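Local coordinates for protein glutathione S-transferase (Lodderomyces elongisporus, PDB 4IVF) that probably acts as a glutathione transferase of the Ure2p-like type, a dimer whose subunits each hold two glutathione molecules, at residues Y110-F113 and Q114-E117. Residues are numbered along the deposited sequence; the frame is centred on the assembly and turned at random.
Sequences YLIF and QVAE. With GSH (glutathione), chain J.
F113 sets the edge of its ring against the carboxylate of E117, one turn further along helix 102-131 of the all-helical C-terminal domain of the glutathione transferase fold. The evidence for an edge contact is that E117 CD lies in the ring plane, 3.8 Å from F113 CE1, while ring and carboxylate planes stand 79° apart. F113 reaches this place because its CG is anti to the backbone N (chi1 179°), whereas E117 has CG anti to its carbonyl carbon and an extended chain beyond, which brings the carboxylate up to the ring's edge, the two side chains crossing at about a right angle. On another side of the helix the aliphatic spacing is even: L111 CD1 meets V115 CG1 at 4.2 Å, and I112 touches both V115 and A116 through its methyl groups. Backbone bonds of the i to i+4 kind run through the turn; E117 N to F113 O, where the helix widens into a pi-type turn at 114-117, measures 2.9 Å with an N-H...O angle of 140°. Both carboxylate oxygens are held by the second subunit: OE1 forms a salt bridge with its R57 and a hydrogen bond with its N55, and OE2 accepts a hydrogen bond from its Q77 NE2. E117 thus reaches across the dimer interface to a glutathione in the second subunit's site, its OE2 accepting a 2.9 Å hydrogen bond from N1, the glutamyl amine of glutathione.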
loop_
_atom_site.group_PDB
_atom_site.type_symbol
_atom_site.label_atom_id
_atom_site.label_comp_id
_atom_site.label_asym_id
_atom_site.label_seq_id
_atom_site.Cartn_x
_atom_site.Cartn_y
_atom_site.Cartn_z
ATOM N N TYR F 110 5.219 -5.794 -5.587
ATOM C CA TYR F 110 4.400 -5.271 -6.672
ATOM C C TYR F 110 2.950 -5.029 -6.216
ATOM O O TYR F 110 2.289 -4.086 -6.671
ATOM C CB TYR F 110 4.488 -6.184 -7.899
ATOM C CG TYR F 110 5.888 -6.278 -8.477
ATOM C CD1 TYR F 110 6.788 -5.217 -8.361
ATOM C CD2 TYR F 110 6.312 -7.427 -9.144
ATOM C CE1 TYR F 110 8.079 -5.311 -8.897
ATOM C CE2 TYR F 110 7.589 -7.531 -9.675
ATOM C CZ TYR F 110 8.465 -6.474 -9.549
ATOM O OH TYR F 110 9.727 -6.591 -10.073
ATOM N N LEU F 111 2.467 -5.872 -5.311
ATOM C CA LEU F 111 1.199 -5.608 -4.645
ATOM C C LEU F 111 1.231 -4.249 -3.943
ATOM O O LEU F 111 0.338 -3.430 -4.136
ATOM C CB LEU F 111 0.854 -6.705 -3.633
ATOM C CG LEU F 111 -0.372 -6.370 -2.753
ATOM C CD1 LEU F 111 -1.649 -6.275 -3.575
ATOM C CD2 LEU F 111 -0.553 -7.385 -1.628
ATOM N N ILE F 112 2.253 -4.009 -3.127
ATOM C CA ILE F 112 2.345 -2.743 -2.395
ATOM C C ILE F 112 2.461 -1.559 -3.360
ATOM O O ILE F 112 1.795 -0.534 -3.178
ATOM C CB ILE F 112 3.490 -2.741 -1.339
ATOM C CG1 ILE F 112 3.239 -3.797 -0.254
ATOM C CG2 ILE F 112 3.669 -1.358 -0.718
ATOM C CD1 ILE F 112 1.839 -3.822 0.264
ATOM N N PHE F 113 3.270 -1.727 -4.408
ATOM C CA PHE F 113 3.396 -0.738 -5.480
ATOM C C PHE F 113 2.026 -0.377 -6.064
ATOM O O PHE F 113 1.723 0.794 -6.280
ATOM C CB PHE F 113 4.321 -1.271 -6.584
ATOM C CG PHE F 113 4.508 -0.328 -7.758
ATOM C CD1 PHE F 113 4.623 1.039 -7.570
ATOM C CD2 PHE F 113 4.613 -0.829 -9.049
ATOM C CE1 PHE F 113 4.808 1.889 -8.654
ATOM C CE2 PHE F 113 4.806 0.016 -10.132
ATOM C CZ PHE F 113 4.903 1.380 -9.930
ATOM N N GLN F 114 1.200 -1.383 -6.318
ATOM C CA GLN F 114 -0.150 -1.136 -6.795
ATOM C C GLN F 114 -0.967 -0.324 -5.777
ATOM O O GLN F 114 -1.510 0.711 -6.129
ATOM C CB GLN F 114 -0.865 -2.448 -7.152
ATOM C CG GLN F 114 -2.162 -2.248 -7.949
ATOM C CD GLN F 114 -3.294 -1.662 -7.100
ATOM O OE1 GLN F 114 -3.593 -2.162 -6.013
ATOM N NE2 GLN F 114 -3.900 -0.580 -7.583
ATOM N N VAL F 115 -1.069 -0.795 -4.530
ATOM C CA VAL F 115 -1.905 -0.094 -3.544
ATOM C C VAL F 115 -1.307 1.241 -3.098
ATOM O O VAL F 115 -2.023 2.129 -2.633
ATOM C CB VAL F 115 -2.232 -0.962 -2.296
ATOM C CG1 VAL F 115 -2.857 -2.301 -2.715
ATOM C CG2 VAL F 115 -0.989 -1.179 -1.424
ATOM N N ALA F 116 0.004 1.393 -3.247
ATOM C CA ALA F 116 0.676 2.597 -2.763
ATOM C C ALA F 116 0.851 3.685 -3.818
ATOM O O ALA F 116 1.003 4.864 -3.480
ATOM C CB ALA F 116 2.020 2.252 -2.134
ATOM N N GLU F 117 0.842 3.312 -5.095
ATOM C CA GLU F 117 1.031 4.322 -6.136
ATOM C C GLU F 117 -0.022 4.253 -7.243
ATOM O O GLU F 117 -0.622 5.264 -7.596
ATOM C CB GLU F 117 2.485 4.313 -6.656
ATOM C CG GLU F 117 3.465 4.654 -5.519
ATOM C CD GLU F 117 4.943 4.545 -5.883
ATOM O OE1 GLU F 117 5.368 5.183 -6.857
ATOM O OE2 GLU F 117 5.682 3.843 -5.162
HETATM N N1 GSH J . 5.510 3.945 -2.298
HETATM C CA1 GSH J . 6.928 4.132 -2.166
HETATM C C1 GSH J . 7.389 3.559 -0.904
HETATM O O11 GSH J . 8.576 3.216 -0.791
HETATM O O12 GSH J . 6.612 3.414 0.071
HETATM C CB1 GSH J . 7.228 5.616 -2.167
HETATM C CG1 GSH J . 8.624 5.849 -2.567
HETATM C CD1 GSH J . 8.886 7.332 -2.786
HETATM O OE1 GSH J . 7.968 8.173 -2.817
HETATM N N2 GSH J . 10.309 7.772 -2.984
HETATM C CA2 GSH J . 10.607 9.170 -3.194
HETATM C C2 GSH J . 11.393 9.288 -4.467
HETATM O O2 GSH J . 12.254 8.438 -4.714
HETATM C CB2 GSH J . 11.427 9.668 -2.082
HETATM S SG2 GSH J . 10.631 9.406 -0.524
HETATM N N3 GSH J . 11.128 10.402 -5.371
HETATM C CA3 GSH J . 11.872 10.561 -6.615
HETATM C C3 GSH J . 10.970 10.531 -7.794
HETATM O O31 GSH J . 9.766 10.184 -7.658
HETATM O O32 GSH J . 11.411 10.862 -8.943
#